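Pullulanase (PDB 2WAN) hydrolyses alpha-1,6-glucosidic linkages in pullulan and, as a debranching enzyme, probably those of related starch polysaccharides. Local coordinates at residues F242-I245 / Q250-D253; Y118-D121 / V125-K128; P652-T657 / D663-K668. All blocks are in the same frame, centred on the assembly; numbering follows the deposited sequence. Where two conformers were deposited one is given.

Interaction 1 of 3, residues F242-I245 / Q250-D253; sequences FTYI and QVFD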
loop_
_atom_site.group_PDB
_atom_site.type_symbol
_atom_site.label_atom_id
_atom_site.label_comp_id
_atom_site.label_asym_id
_atom_site.label_seq_id
_atom_site.Cartn_x
_atom_site.Cartn_y
_atom_site.Cartn_z
ATOM N N PHE A 242 30.224 26.938 13.342
ATOM C CA PHE A 242 29.526 27.847 12.434
ATOM C C PHE A 242 28.097 28.012 12.915
ATOM O O PHE A 242 27.449 27.035 13.287
ATOM C CB PHE A 242 29.554 27.300 11.004
ATOM C CG PHE A 242 30.939 27.123 10.460
ATOM C CD1 PHE A 242 31.553 28.150 9.746
ATOM C CD2 PHE A 242 31.644 25.936 10.674
ATOM C CE1 PHE A 242 32.842 28.002 9.247
ATOM C CE2 PHE A 242 32.931 25.775 10.174
ATOM C CZ PHE A 242 33.537 26.808 9.461
ATOM N N THR A 243 27.612 29.251 12.907
ATOM C CA THR A 243 26.336 29.587 13.518
ATOM C C THR A 243 25.419 30.368 12.584
ATOM O O THR A 243 25.858 31.288 11.896
ATOM C CB THR A 243 26.562 30.411 14.818
ATOM O OG1 THR A 243 27.327 29.637 15.744
ATOM C CG2 THR A 243 25.250 30.792 15.463
ATOM N N TYR A 244 24.144 29.990 12.565
ATOM C CA TYR A 244 23.130 30.736 11.834
ATOM C C TYR A 244 21.970 31.075 12.744
ATOM O O TYR A 244 21.423 30.195 13.410
ATOM C CB TYR A 244 22.643 29.959 10.604
ATOM C CG TYR A 244 21.474 30.595 9.890
ATOM C CD1 TYR A 244 21.617 31.809 9.201
ATOM C CD2 TYR A 244 20.213 29.983 9.891
ATOM C CE1 TYR A 244 20.532 32.394 8.536
ATOM C CE2 TYR A 244 19.124 30.564 9.237
ATOM C CZ TYR A 244 19.291 31.764 8.558
ATOM O OH TYR A 244 18.221 32.329 7.904
ATOM N N ILE A 245 21.600 32.354 12.774
ATOM C CA ILE A 245 20.479 32.820 13.600
ATOM C C ILE A 245 19.278 33.185 12.730
ATOM O O ILE A 245 19.310 34.187 12.015
ATOM C CB ILE A 245 20.867 34.039 14.496
ATOM C CG1 ILE A 245 22.217 33.823 15.196
ATOM C CG2 ILE A 245 19.735 34.368 15.479
ATOM C CD1 ILE A 245 22.217 32.782 16.297
ATOM N N GLN A 250 21.722 36.249 10.762
ATOM C CA GLN A 250 23.131 36.451 11.079
ATOM C C GLN A 250 23.935 35.160 10.975
ATOM O O GLN A 250 23.440 34.080 11.299
ATOM C CB GLN A 250 23.294 37.059 12.469
ATOM C CG GLN A 250 23.178 38.576 12.512
ATOM C CD GLN A 250 23.181 39.096 13.938
ATOM O OE1 GLN A 250 22.277 38.791 14.721
ATOM N NE2 GLN A 250 24.210 39.868 14.287
ATOM N N VAL A 251 25.174 35.299 10.518
ATOM C CA VAL A 251 26.090 34.188 10.313
ATOM C C VAL A 251 27.389 34.483 11.055
ATOM O O VAL A 251 27.992 35.543 10.864
ATOM C CB VAL A 251 26.382 33.978 8.799
ATOM C CG1 VAL A 251 27.492 32.950 8.585
ATOM C CG2 VAL A 251 25.103 33.583 8.063
ATOM N N PHE A 252 27.803 33.545 11.902
ATOM C CA PHE A 252 29.018 33.682 12.689
ATOM C C PHE A 252 29.872 32.436 12.543
ATOM O O PHE A 252 29.367 31.361 12.226
ATOM C CB PHE A 252 28.686 33.845 14.182
ATOM C CG PHE A 252 27.805 35.017 14.494
ATOM C CD1 PHE A 252 28.333 36.306 14.546
ATOM C CD2 PHE A 252 26.452 34.833 14.755
ATOM C CE1 PHE A 252 27.519 37.396 14.845
ATOM C CE2 PHE A 252 25.630 35.915 15.058
ATOM C CZ PHE A 252 26.167 37.198 15.103
ATOM N N ASP A 253 31.169 32.586 12.782
ATOM C CA ASP A 253 32.040 31.444 13.058
ATOM C C ASP A 253 32.847 31.733 14.320
ATOM O O ASP A 253 32.995 32.891 14.714
ATOM C CB ASP A 253 32.937 31.092 11.860
ATOM C CG ASP A 253 33.949 32.181 11.533
ATOM O OD1 ASP A 253 33.667 33.002 10.634
ATOM O OD2 ASP A 253 35.032 32.210 12.157
#
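Thr243 and Phe252 face each other as an antiparallel hydrogen-bonded pair: Thr243 N donates to Phe252 O at 2.8 Å, and Phe252 N returns a bond to Thr243 O at 3.0 Å. Further along, Ile245 N reaches Gln250 O at 2.9 Å. Between these bonds, Val251 CA brings its hydrogen to Thr243 O (3.3 Å).

The side chains divide between two faces. On one, Ile245 CG1 meets Phe252 CE2 at 4.0 Å, coming to the edge of the ring near its plane, with Thr243 CG2 at the same ring's edge. On the other, Val251 CG2 lies at the edge of the Tyr244 ring, 4.1 Å from CD1, while Asp253 CB rests against Phe242 CD1. Asp253 CG sits between its backbone N and carbonyl carbon (chi1 66°), and the carboxylate leads off to Tyr212 and Asn256.

Beyond this shell, Tyr212 also packs edge-to-face with Phe242, Gln200 binds Thr243 OG1, and Asn249 holds Tyr244 OH. Strand 198-205 flanks strand 238-245, leaving 250-253 outermost in this chain: a beta hairpin at the margin of the four-stranded antiparallel sheet of the pullulanase X25 domain.

Interaction 2 of 3, residues Y118-D121 / V125-K128; sequences YLDD and VLAK
Leu119 and Val125 lean against each other from neighbouring antiparallel strands, their side chains meeting obliquely on one face of the sheet. The touch is between single methyls, Leu119 CD1 and Val125 CG2, 3.9 Å apart. Leu119 holds CG anti to its backbone N (chi1 -173°), and its CD1 branch bends toward the partner strand; Val125 uses the methyl that stands beside its own N, while its other methyl, CG1, lies 3.6 Å from Tyr118 O. Both residues also pack on Ile300 of strand 295-302.

The opposite face carries Tyr118 and Leu126; the end of the Asp120 side chain reaches in beside Leu126. Asp120 approaches Leu126 obliquely and sets OD2 beside aliphatic carbons, 3.6 Å from Leu126 CB and 3.8 Å from Leu126 CD2. Tyr118 leaves the strand toward the same face as Leu126, but its ring is directed away from Leu126, and its hydroxyl is hydrogen-bonded to Gln571 and Thr576.

Below these side chains the backbones of Tyr118 and Leu126 form a hydrogen-bonded pair. Leu126 N gives a bond to Tyr118 O at 2.8 Å, and Tyr118 N donates to Leu126 O at 3.0 Å. Tyr118 O additionally receives the CA hydrogen of Val125.

Across the strands the side chains thus meet through van der Waals contact alone, and the polar groups find their hydrogen-bonding and ionic partners outside the two strands. The Asp120 carboxylate forms a salt bridge with Arg303 through OD2 and accepts Asn304 N at OD1, a setting likely to favour its ionised form and to fix its rotation beside the apolar Leu126.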
loop_
_atom_site.group_PDB
_atom_site.type_symbol
_atom_site.label_atom_id
_atom_site.label_comp_id
_atom_site.label_asym_id
_atom_site.label_seq_id
_atom_site.Cartn_x
_atom_site.Cartn_y
_atom_site.Cartn_z
ATOM N N TYR A 118 -3.769 22.660 16.749
ATOM C CA TYR A 118 -3.677 21.257 17.141
ATOM C C TYR A 118 -2.911 21.111 18.439
ATOM O O TYR A 118 -1.881 21.754 18.634
ATOM C CB TYR A 118 -2.942 20.439 16.064
ATOM C CG TYR A 118 -3.712 20.138 14.803
ATOM C CD1 TYR A 118 -5.050 19.703 14.850
ATOM C CD2 TYR A 118 -3.090 20.230 13.554
ATOM C CE1 TYR A 118 -5.748 19.399 13.699
ATOM C CE2 TYR A 118 -3.772 19.918 12.394
ATOM C CZ TYR A 118 -5.111 19.497 12.467
ATOM O OH TYR A 118 -5.813 19.186 11.327
ATOM N N LEU A 119 -3.398 20.241 19.315
ATOM C CA LEU A 119 -2.657 19.842 20.489
ATOM C C LEU A 119 -1.836 18.618 20.083
ATOM O O LEU A 119 -2.371 17.499 19.975
ATOM C CB LEU A 119 -3.621 19.543 21.653
ATOM C CG LEU A 119 -3.042 19.264 23.045
ATOM C CD1 LEU A 119 -2.256 20.488 23.596
ATOM C CD2 LEU A 119 -4.158 18.851 24.015
ATOM N N ASP A 120 -0.547 18.836 19.823
ATOM C CA ASP A 120 0.319 17.788 19.257
ATOM C C ASP A 120 1.229 17.110 20.261
ATOM O O ASP A 120 1.941 16.172 19.917
ATOM C CB ASP A 120 1.139 18.318 18.067
ATOM C CG ASP A 120 0.337 18.367 16.776
ATOM O OD1 ASP A 120 -0.629 17.572 16.607
ATOM O OD2 ASP A 120 0.670 19.201 15.910
ATOM N N ASP A 121 1.224 17.598 21.503
ATOM C CA ASP A 121 1.902 16.929 22.613
ATOM C C ASP A 121 1.146 17.347 23.876
ATOM O O ASP A 121 0.239 18.169 23.804
ATOM C CB ASP A 121 3.388 17.328 22.688
ATOM C CG ASP A 121 4.260 16.278 23.363
ATOM O OD1 ASP A 121 5.460 16.204 23.020
ATOM O OD2 ASP A 121 3.772 15.512 24.228
ATOM N N VAL A 125 1.069 23.168 21.445
ATOM C CA VAL A 125 0.041 23.538 20.480
ATOM C C VAL A 125 0.696 24.053 19.200
ATOM O O VAL A 125 1.636 24.862 19.255
ATOM C CB VAL A 125 -0.934 24.611 21.040
ATOM C CG1 VAL A 125 -1.885 25.119 19.963
ATOM C CG2 VAL A 125 -1.715 24.056 22.228
ATOM N N LEU A 126 0.211 23.556 18.059
ATOM C CA LEU A 126 0.645 24.015 16.742
ATOM C C LEU A 126 -0.461 24.860 16.133
ATOM O O LEU A 126 -1.527 24.347 15.801
ATOM C CB LEU A 126 0.982 22.818 15.831
ATOM C CG LEU A 126 1.407 23.160 14.394
ATOM C CD1 LEU A 126 2.876 23.573 14.372
ATOM C CD2 LEU A 126 1.190 21.983 13.448
ATOM N N ALA A 127 -0.211 26.160 15.988
ATOM C CA ALA A 127 -1.250 27.092 15.549
ATOM C C ALA A 127 -0.915 27.822 14.255
ATOM O O ALA A 127 0.186 28.355 14.103
ATOM C CB ALA A 127 -1.564 28.101 16.661
ATOM N N LYS A 128 -1.885 27.851 13.347
ATOM C CA LYS A 128 -1.763 28.536 12.062
ATOM C C LYS A 128 -2.495 29.876 12.083
ATOM O O LYS A 128 -3.651 29.959 12.511
ATOM C CB LYS A 128 -2.307 27.654 10.929
ATOM C CG LYS A 128 -2.195 28.256 9.523
ATOM C CD LYS A 128 -0.785 28.109 8.963
ATOM C CE LYS A 128 -0.542 29.071 7.806
ATOM N NZ LYS A 128 -1.601 29.026 6.758
#

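Interaction 3 of 3, residues P652-T657 / D663-K668; sequences PWTGGT and DQLVTK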
loop_
_atom_site.group_PDB
_atom_site.type_symbol
_atom_site.label_atom_id
_atom_site.label_comp_id
_atom_site.label_asym_id
_atom_site.label_seq_id
_atom_site.Cartn_x
_atom_site.Cartn_y
_atom_site.Cartn_z
ATOM N N PRO A 652 3.920 -0.105 -4.810
ATOM C CA PRO A 652 4.952 0.759 -4.207
ATOM C C PRO A 652 4.841 2.210 -4.702
ATOM O O PRO A 652 5.840 2.834 -5.086
ATOM C CB PRO A 652 6.256 0.101 -4.680
ATOM C CG PRO A 652 5.893 -0.353 -6.089
ATOM C CD PRO A 652 4.500 -0.980 -5.855
ATOM N N TRP A 653 3.625 2.744 -4.708
ATOM C CA TRP A 653 3.418 4.132 -5.118
ATOM C C TRP A 653 2.211 4.726 -4.419
ATOM O O TRP A 653 1.454 4.017 -3.744
ATOM C CB TRP A 653 3.331 4.277 -6.663
ATOM C CG TRP A 653 2.347 3.364 -7.321
ATOM C CD1 TRP A 653 0.992 3.497 -7.333
ATOM C CD2 TRP A 653 2.640 2.151 -8.044
ATOM N NE1 TRP A 653 0.418 2.457 -8.030
ATOM C CE2 TRP A 653 1.403 1.612 -8.467
ATOM C CE3 TRP A 653 3.828 1.479 -8.387
ATOM C CZ2 TRP A 653 1.312 0.420 -9.217
ATOM C CZ3 TRP A 653 3.741 0.291 -9.132
ATOM C CH2 TRP A 653 2.490 -0.226 -9.530
ATOM N N THR A 654 2.036 6.034 -4.580
ATOM C CA THR A 654 0.917 6.741 -3.970
ATOM C C THR A 654 -0.052 7.205 -5.059
ATOM O O THR A 654 0.206 7.010 -6.254
ATOM C CB THR A 654 1.406 7.969 -3.181
ATOM O OG1 THR A 654 1.880 8.959 -4.109
ATOM C CG2 THR A 654 2.511 7.564 -2.193
ATOM N N GLY A 655 -1.167 7.810 -4.652
ATOM C CA GLY A 655 -2.130 8.371 -5.600
ATOM C C GLY A 655 -2.148 9.883 -5.640
ATOM O O GLY A 655 -2.969 10.480 -6.338
ATOM N N GLY A 656 -1.245 10.496 -4.883
ATOM C CA GLY A 656 -1.146 11.953 -4.769
ATOM C C GLY A 656 -0.074 12.283 -3.763
ATOM O O GLY A 656 0.633 11.391 -3.282
ATOM N N THR A 657 0.061 13.569 -3.445
ATOM C CA THR A 657 1.072 14.020 -2.502
ATOM C C THR A 657 0.693 13.542 -1.105
ATOM O O THR A 657 -0.390 13.851 -0.613
ATOM C CB THR A 657 1.206 15.557 -2.547
ATOM O OG1 THR A 657 1.609 15.940 -3.865
ATOM C CG2 THR A 657 2.245 16.055 -1.552
ATOM N N ASP A 663 10.857 9.050 3.658
ATOM C CA ASP A 663 11.688 8.037 4.313
ATOM C C ASP A 663 10.885 6.839 4.800
ATOM O O ASP A 663 11.440 5.762 5.054
ATOM C CB ASP A 663 12.412 8.645 5.517
ATOM C CG ASP A 663 13.501 9.603 5.120
ATOM O OD1 ASP A 663 13.625 9.896 3.914
ATOM O OD2 ASP A 663 14.233 10.061 6.020
ATOM N N GLN A 664 9.578 7.036 4.977
ATOM C CA GLN A 664 8.719 5.947 5.454
ATOM C C GLN A 664 7.864 5.331 4.344
ATOM O O GLN A 664 7.356 4.215 4.500
ATOM C CB GLN A 664 7.863 6.379 6.659
ATOM C CG GLN A 664 8.578 6.197 8.026
ATOM C CD GLN A 664 8.867 4.722 8.371
ATOM O OE1 GLN A 664 7.971 3.871 8.365
ATOM N NE2 GLN A 664 10.118 4.427 8.684
ATOM N N LEU A 665 7.727 6.036 3.222
ATOM C CA LEU A 665 6.899 5.539 2.110
ATOM C C LEU A 665 7.496 4.249 1.574
ATOM O O LEU A 665 8.712 4.155 1.384
ATOM C CB LEU A 665 6.765 6.577 0.995
ATOM C CG LEU A 665 5.905 7.815 1.270
ATOM C CD1 LEU A 665 6.077 8.813 0.144
ATOM C CD2 LEU A 665 4.415 7.460 1.444
ATOM N N VAL A 666 6.649 3.240 1.359
ATOM C CA VAL A 666 7.154 1.961 0.848
ATOM C C VAL A 666 7.211 1.979 -0.683
ATOM O O VAL A 666 6.384 1.372 -1.375
ATOM C CB VAL A 666 6.365 0.727 1.363
ATOM C CG1 VAL A 666 7.183 -0.569 1.138
ATOM C CG2 VAL A 666 6.010 0.882 2.845
ATOM N N THR A 667 8.204 2.699 -1.201
ATOM C CA THR A 667 8.521 2.697 -2.637
ATOM C C THR A 667 9.485 1.536 -2.927
ATOM O O THR A 667 9.926 0.862 -2.006
ATOM C CB THR A 667 9.154 4.048 -3.051
ATOM O OG1 THR A 667 10.207 4.367 -2.136
ATOM C CG2 THR A 667 8.111 5.156 -3.008
ATOM N N LYS A 668 9.776 1.266 -4.202
ATOM C CA LYS A 668 10.620 0.119 -4.537
ATOM C C LYS A 668 12.002 0.234 -3.893
ATOM O O LYS A 668 12.656 1.286 -3.979
ATOM C CB LYS A 668 10.740 -0.059 -6.058
ATOM C CG LYS A 668 9.410 -0.360 -6.769
ATOM C CD LYS A 668 9.657 -0.874 -8.192
ATOM C CE LYS A 668 10.247 0.231 -9.107
ATOM N NZ LYS A 668 9.318 1.380 -9.300
HETATM O O HOH W 1 8.610 2.879 -6.363
#
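The long loop after strand 647-650 of the catalytic (beta/alpha)8 barrel, on the side where enzymes of the alpha-amylase family carry their active site, doubles back so that Pro652 packs against Val666, Thr667 and Lys668. The Pro652 ring meets the Lys668 chain obliquely, CG to CG at 3.6 Å. Pro652 CA points its hydrogen at Val666 O (3.2 Å), which is buried by the contact and has no hydrogen-bonding partner in the model. Val666 is the centre of an inverse gamma turn, closed by a weak bond from Thr667 N to Leu665 O, and the Val666 side chain packs on Met632 of helix 629-642.

Farther along, Thr654 and Leu665 cross at about a right angle, methyl CG2 against CD2 at 4.1 Å. With OG1 between the backbone N and the carbonyl carbon (chi1 70°), Thr654 turns its hydroxyl to Gly656 O, 2.9 Å away, and its methyl to the leucine. With an alanine in place of Thr654 both branches are missing, so the Gly656 carbonyl would probably lose this donor and a gap is likely to open beside Leu665.

No direct hydrogen bond joins the segments; a water does so instead, donating to Pro652 O at 3.1 Å and accepting from Lys668 N at 2.9 Å. Bends at chi3 and chi4 curl the lysine so that NZ makes a salt bridge with Asp681 and a weak 3.4 Å bond to the same water.

In the fold
Along the chain interaction 2 comes first, then interaction 1, then interaction 3, and none touches another. Interactions 1 and 2 are both beta hairpins but belong to different sheets, their centres about 29 Å apart. The four-stranded sheet of interaction 1 falls in sequence between strands 152-160 and 273-278, which both belong to the sheet of interaction 2, so the X25 domain is inserted into that domain. Interaction 3 lies in a barrel loop, centred about 26 Å from interaction 2 and 37 Å from interaction 1. The domain of interaction 2 thus carries the X25 insertion and touches the 571-579 region, through Tyr118 with Gln571 and Thr576, consistent with a modular polysaccharide-degrading enzyme.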